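Long-range contacts in protein argonaute (Methanocaldococcus jannaschii, PDB 5G5S), which uses short single-stranded DNA guides to bind and cut complementary DNA strands, and may defend the cell against invading genetic elements: residues A[570-575]-A[598-603]; A[634-639]-A[680-685]. All blocks are in the same frame, centred on the assembly; numbering follows the deposited sequence. Where two conformers were deposited one is given.

Contact 1 (A[570-575]-A[598-603]); sequences LRDGFI and SIRKNN
Lys601 reaches across to Asp572 and forms a salt bridge, with Lys601 NZ 2.8 Å from Asp572 OD2. The ammonium group meets the oxygen from above the carboxylate plane, about 48° out of it. Asp572 has its CG anti to the backbone N (chi1 -158°), which carries the carboxylate over the end of strand 593-600. There Asp572 OD2 also lies 3.1 Å from Ile599 O, both acceptors, and not hydrogen-bonded. By similarity, Asp572 is an active-site residue and a manganese ligand.

The backbones join through one nearly straight hydrogen bond, from Ile599 N to Arg571 O at 2.8 Å. The same carbonyl oxygen receives a CA-H...O contact from Ser598 CA. Arg571 and Ser598 form a parallel bridge, and Asp572 CA adds a CA-H...O contact to Ile599 O.

Arg600 lies on the other side of the aspartate. Asp572 OD1 sits over the centre of its guanidinium, 3.9 Å above the plane, so the attraction is one of charge and no N-H points at the oxygen. The guanidinium is within 10° of parallel to the Phe574 ring, and Arg600 NH1 comes to 3.3 Å from Phe574 CE2. A bend at chi3 brings the edge of the Arg600 guanidinium to Gly573, with Arg600 NH1 3.4 Å from Gly573 CA. Farther along, Leu570 CG and Ile599 CD1 pack tightly at 3.5 Å.

The segments end the two strands of a beta-alpha-beta unit in the RNase H-like PIWI domain, with helix 577-590 as the connection. Strand 593-600 pairs on its other edge with strand 636-645, which Phe574 also touches. Leu570 bonds back to strand 501-506.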
loop_
_atom_site.group_PDB
_atom_site.type_symbol
_atom_site.label_atom_id
_atom_site.label_comp_id
_atom_site.label_asym_id
_atom_site.label_seq_id
_atom_site.Cartn_x
_atom_site.Cartn_y
_atom_site.Cartn_z
ATOM N N LEU A 570 -6.829 2.941 -10.889
ATOM C CA LEU A 570 -6.809 2.974 -9.438
ATOM C C LEU A 570 -5.436 3.482 -9.018
ATOM O O LEU A 570 -4.404 2.921 -9.420
ATOM C CB LEU A 570 -7.028 1.544 -8.919
ATOM C CG LEU A 570 -8.435 0.999 -8.637
ATOM C CD1 LEU A 570 -9.503 1.547 -9.542
ATOM C CD2 LEU A 570 -8.435 -0.501 -8.619
ATOM N N ARG A 571 -5.416 4.586 -8.261
ATOM C CA ARG A 571 -4.161 5.145 -7.770
ATOM C C ARG A 571 -4.268 5.697 -6.348
ATOM O O ARG A 571 -5.350 6.074 -5.907
ATOM C CB ARG A 571 -3.511 6.142 -8.766
ATOM C CG ARG A 571 -4.412 7.258 -9.292
ATOM C CD ARG A 571 -3.708 8.117 -10.341
ATOM N NE ARG A 571 -2.943 9.214 -9.740
ATOM C CZ ARG A 571 -2.143 10.043 -10.409
ATOM N NH1 ARG A 571 -1.977 9.909 -11.719
ATOM N NH2 ARG A 571 -1.492 11.006 -9.768
ATOM N N ASP A 572 -3.152 5.664 -5.618
ATOM C CA ASP A 572 -3.018 6.228 -4.279
ATOM C C ASP A 572 -2.361 7.556 -4.549
ATOM O O ASP A 572 -1.142 7.689 -4.392
ATOM C CB ASP A 572 -2.126 5.353 -3.382
ATOM C CG ASP A 572 -2.338 5.559 -1.894
ATOM O OD1 ASP A 572 -2.216 6.716 -1.428
ATOM O OD2 ASP A 572 -2.609 4.559 -1.190
ATOM N N GLY A 573 -3.147 8.483 -5.076
ATOM C CA GLY A 573 -2.678 9.805 -5.450
ATOM C C GLY A 573 -3.712 10.625 -6.188
ATOM O O GLY A 573 -4.681 10.082 -6.730
ATOM N N PHE A 574 -3.508 11.942 -6.213
ATOM C CA PHE A 574 -4.425 12.844 -6.893
ATOM C C PHE A 574 -3.895 13.318 -8.217
ATOM O O PHE A 574 -2.684 13.308 -8.444
ATOM C CB PHE A 574 -4.872 13.999 -5.987
ATOM C CG PHE A 574 -5.522 13.510 -4.717
ATOM C CD1 PHE A 574 -6.797 12.953 -4.735
ATOM C CD2 PHE A 574 -4.842 13.558 -3.504
ATOM C CE1 PHE A 574 -7.387 12.472 -3.559
ATOM C CE2 PHE A 574 -5.440 13.091 -2.330
ATOM C CZ PHE A 574 -6.704 12.546 -2.366
ATOM N N ILE A 575 -4.814 13.663 -9.122
ATOM C CA ILE A 575 -4.500 14.159 -10.463
ATOM C C ILE A 575 -4.129 15.626 -10.325
ATOM O O ILE A 575 -4.808 16.357 -9.601
ATOM C CB ILE A 575 -5.728 13.903 -11.405
ATOM C CG1 ILE A 575 -5.957 12.386 -11.686
ATOM C CG2 ILE A 575 -5.734 14.729 -12.692
ATOM C CD1 ILE A 575 -4.847 11.618 -12.476
ATOM N N SER A 598 -9.231 7.754 -6.608
ATOM C CA SER A 598 -8.134 7.781 -5.651
ATOM C C SER A 598 -8.457 6.829 -4.500
ATOM O O SER A 598 -9.551 6.879 -3.938
ATOM C CB SER A 598 -7.889 9.204 -5.156
ATOM O OG SER A 598 -6.994 9.239 -4.058
ATOM N N ILE A 599 -7.533 5.912 -4.207
ATOM C CA ILE A 599 -7.691 4.931 -3.137
ATOM C C ILE A 599 -6.567 5.186 -2.156
ATOM O O ILE A 599 -5.403 5.006 -2.494
ATOM C CB ILE A 599 -7.754 3.481 -3.696
ATOM C CG1 ILE A 599 -9.054 3.298 -4.532
ATOM C CG2 ILE A 599 -7.645 2.422 -2.556
ATOM C CD1 ILE A 599 -9.086 2.132 -5.394
ATOM N N ARG A 600 -6.916 5.697 -0.972
ATOM C CA ARG A 600 -5.936 6.032 0.053
ATOM C C ARG A 600 -6.036 5.145 1.294
ATOM O O ARG A 600 -7.000 5.219 2.065
ATOM C CB ARG A 600 -5.964 7.534 0.372
ATOM C CG ARG A 600 -5.625 8.382 -0.856
ATOM C CD ARG A 600 -5.442 9.839 -0.530
ATOM N NE ARG A 600 -4.086 10.157 -0.077
ATOM C CZ ARG A 600 -3.084 10.501 -0.880
ATOM N NH1 ARG A 600 -3.264 10.553 -2.194
ATOM N NH2 ARG A 600 -1.891 10.781 -0.377
ATOM N N LYS A 601 -5.029 4.273 1.454
ATOM C CA LYS A 601 -4.900 3.348 2.582
ATOM C C LYS A 601 -4.512 4.125 3.856
ATOM O O LYS A 601 -4.894 3.748 4.955
ATOM C CB LYS A 601 -3.883 2.212 2.259
ATOM C CG LYS A 601 -2.475 2.699 1.882
ATOM C CD LYS A 601 -1.558 1.553 1.460
ATOM C CE LYS A 601 -0.421 2.026 0.574
ATOM N NZ LYS A 601 -0.880 2.364 -0.805
ATOM N N ASN A 602 -3.783 5.229 3.685
ATOM C CA ASN A 602 -3.322 6.092 4.764
ATOM C C ASN A 602 -4.221 7.297 4.759
ATOM O O ASN A 602 -4.205 8.067 3.810
ATOM C CB ASN A 602 -1.833 6.479 4.558
ATOM C CG ASN A 602 -0.894 5.292 4.433
ATOM O OD1 ASN A 602 -0.931 4.337 5.225
ATOM N ND2 ASN A 602 -0.023 5.330 3.428
ATOM N N ASN A 603 -5.089 7.390 5.771
ATOM C CA ASN A 603 -6.072 8.450 5.930
ATOM C C ASN A 603 -6.398 8.649 7.415
ATOM O O ASN A 603 -5.929 7.894 8.259
ATOM C CB ASN A 603 -7.318 8.178 5.059
ATOM C CG ASN A 603 -8.121 6.970 5.485
ATOM O OD1 ASN A 603 -9.031 7.074 6.299
ATOM N ND2 ASN A 603 -7.799 5.802 4.949
#

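Contact 2 (A[634-639]-A[680-685])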
loop_
_atom_site.group_PDB
_atom_site.type_symbol
_atom_site.label_atom_id
_atom_site.label_comp_id
_atom_site.label_asym_id
_atom_site.label_seq_id
_atom_site.Cartn_x
_atom_site.Cartn_y
_atom_site.Cartn_z
ATOM N N ASN A 634 -8.114 -0.080 10.169
ATOM C CA ASN A 634 -8.319 1.257 9.649
ATOM C C ASN A 634 -9.064 1.212 8.333
ATOM O O ASN A 634 -8.802 0.356 7.498
ATOM C CB ASN A 634 -6.975 1.934 9.414
ATOM C CG ASN A 634 -6.246 2.240 10.695
ATOM O OD1 ASN A 634 -6.793 2.093 11.779
ATOM N ND2 ASN A 634 -5.005 2.676 10.576
ATOM N N PRO A 635 -9.998 2.132 8.138
ATOM C CA PRO A 635 -10.729 2.190 6.862
ATOM C C PRO A 635 -9.867 2.735 5.711
ATOM O O PRO A 635 -8.802 3.329 5.926
ATOM C CB PRO A 635 -11.925 3.095 7.175
ATOM C CG PRO A 635 -11.471 3.939 8.285
ATOM C CD PRO A 635 -10.487 3.149 9.090
ATOM N N VAL A 636 -10.337 2.495 4.484
ATOM C CA VAL A 636 -9.726 2.954 3.242
ATOM C C VAL A 636 -10.580 4.126 2.756
ATOM O O VAL A 636 -11.810 4.032 2.750
ATOM C CB VAL A 636 -9.659 1.814 2.180
ATOM C CG1 VAL A 636 -9.031 2.306 0.884
ATOM C CG2 VAL A 636 -8.909 0.591 2.713
ATOM N N LYS A 637 -9.931 5.231 2.365
ATOM C CA LYS A 637 -10.633 6.396 1.833
ATOM C C LYS A 637 -10.674 6.345 0.302
ATOM O O LYS A 637 -9.651 6.106 -0.340
ATOM C CB LYS A 637 -9.982 7.696 2.307
ATOM C CG LYS A 637 -10.797 8.943 1.968
ATOM C CD LYS A 637 -10.124 10.231 2.432
ATOM C CE LYS A 637 -8.936 10.629 1.592
ATOM N NZ LYS A 637 -8.408 11.952 2.013
ATOM N N LEU A 638 -11.875 6.556 -0.264
ATOM C CA LEU A 638 -12.134 6.622 -1.707
ATOM C C LEU A 638 -12.459 8.079 -2.028
ATOM O O LEU A 638 -13.245 8.701 -1.325
ATOM C CB LEU A 638 -13.270 5.684 -2.136
ATOM C CG LEU A 638 -13.219 4.262 -1.573
ATOM C CD1 LEU A 638 -14.446 3.484 -1.975
ATOM C CD2 LEU A 638 -11.944 3.519 -1.997
ATOM N N SER A 639 -11.781 8.654 -3.020
ATOM C CA SER A 639 -11.940 10.070 -3.324
ATOM C C SER A 639 -11.803 10.339 -4.809
ATOM O O SER A 639 -11.135 9.587 -5.525
ATOM C CB SER A 639 -10.867 10.857 -2.570
ATOM O OG SER A 639 -10.970 12.253 -2.778
ATOM N N LEU A 680 -8.196 -8.857 0.790
ATOM C CA LEU A 680 -7.255 -7.743 0.952
ATOM C C LEU A 680 -7.911 -6.503 1.533
ATOM O O LEU A 680 -9.126 -6.375 1.469
ATOM C CB LEU A 680 -6.569 -7.411 -0.386
ATOM C CG LEU A 680 -5.786 -8.544 -1.057
ATOM C CD1 LEU A 680 -5.664 -8.320 -2.538
ATOM C CD2 LEU A 680 -4.441 -8.762 -0.395
ATOM N N ARG A 681 -7.113 -5.590 2.100
ATOM C CA ARG A 681 -7.598 -4.320 2.617
ATOM C C ARG A 681 -7.888 -3.390 1.411
ATOM O O ARG A 681 -8.890 -2.655 1.391
ATOM C CB ARG A 681 -6.545 -3.666 3.541
ATOM C CG ARG A 681 -7.072 -2.384 4.199
ATOM C CD ARG A 681 -6.154 -1.787 5.231
ATOM N NE ARG A 681 -6.629 -0.447 5.583
ATOM C CZ ARG A 681 -5.895 0.661 5.526
ATOM N NH1 ARG A 681 -4.615 0.603 5.173
ATOM N NH2 ARG A 681 -6.424 1.829 5.862
ATOM N N ILE A 682 -6.989 -3.424 0.415
ATOM C CA ILE A 682 -7.119 -2.593 -0.772
ATOM C C ILE A 682 -7.293 -3.443 -2.032
ATOM O O ILE A 682 -6.751 -4.542 -2.062
ATOM C CB ILE A 682 -6.038 -1.467 -0.876
ATOM C CG1 ILE A 682 -4.637 -2.011 -1.147
ATOM C CG2 ILE A 682 -6.081 -0.468 0.313
ATOM C CD1 ILE A 682 -3.804 -1.033 -1.912
ATOM N N PRO A 683 -8.070 -2.990 -3.061
ATOM C CA PRO A 683 -8.259 -3.814 -4.277
ATOM C C PRO A 683 -6.980 -4.424 -4.859
ATOM O O PRO A 683 -5.971 -3.751 -4.919
ATOM C CB PRO A 683 -8.914 -2.833 -5.256
ATOM C CG PRO A 683 -9.636 -1.880 -4.398
ATOM C CD PRO A 683 -8.807 -1.709 -3.169
ATOM N N ALA A 684 -7.029 -5.697 -5.291
ATOM C CA ALA A 684 -5.876 -6.418 -5.857
ATOM C C ALA A 684 -5.047 -5.690 -6.962
ATOM O O ALA A 684 -3.822 -5.706 -6.842
ATOM C CB ALA A 684 -6.263 -7.832 -6.273
ATOM N N PRO A 685 -5.634 -4.978 -7.971
ATOM C CA PRO A 685 -4.781 -4.284 -8.963
ATOM C C PRO A 685 -3.772 -3.293 -8.361
ATOM O O PRO A 685 -2.577 -3.360 -8.692
ATOM C CB PRO A 685 -5.794 -3.602 -9.890
ATOM C CG PRO A 685 -7.050 -4.397 -9.722
ATOM C CD PRO A 685 -7.066 -4.820 -8.306
#
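Val636, at the start of strand 636-645, and Ile682, in the loop leading to helix 684-697, have the closest CA atoms, 7.3 Å apart, and no backbone hydrogen bond joins the two segments. Arg681 bridges the gap with its side chain. Its CG is anti to the backbone N (chi1 -175°) and the chain runs extended to NE, bringing the guanidinium edge to two successive carbonyls. Arg681 NE donates to Asn634 O at 3.0 Å. Arg681 NH2 donates to Pro635 O at 2.8 Å and adds a weak bond to Asn634 O at 3.2 Å. NE stands above the carbonyl plane of Asn634, 36° out of it, and NH2 is farther out, 62°, from that of Pro635.

Val636 packs against the arginine. Val636 CG2 lies over one face of the guanidinium, 3.8 Å from both NE and CG of Arg681. Val636 CG2 also meets Ile682 CG2 at 3.9 Å, where the two side chains cross at about a right angle. Asn634 ND2 bonds to Asp262. Farther along, Pro683 is the N-cap residue of helix 684-697 and packs on helix 656-666.

Asn634 ends the 627-634 region that binds the 5'-phosphorylated end of the guide. Two successive carbonyls take the NE and NH2 edge of Arg681, and Lys601 O takes NH2 from the side of NH1, so three main-chain oxygens gather round one guanidinium. This ties the region to the loop before helix 684-697. The positive charge probably polarises those carbonyls, and the bonds restrict rotation of the guanidinium.

How the contacts relate
Contacts 1 and 2 have centres 9 Å apart and meet on neighbouring strands of the PIWI sheet, 593-600 and 636-645. Arg600 N probably bonds to Lys637 O at 2.8 Å. Arg681 NH2 probably does so to Lys601 O at 2.6 Å. Arg681 of contact 2 therefore holds the main chain of the lysine whose side chain pairs with Asp572 in contact 1. Asn603 ND2 adds a bond to Pro635 O. The Lys601 side chain is also about 5 Å from those of Asp506 and Asp690, and that of Ile682 about 6 Å from Asp572 and Asp690, all metal ligands by similarity. Contact 1 thus contains part of the probable catalytic centre, and contact 2 lies beside it.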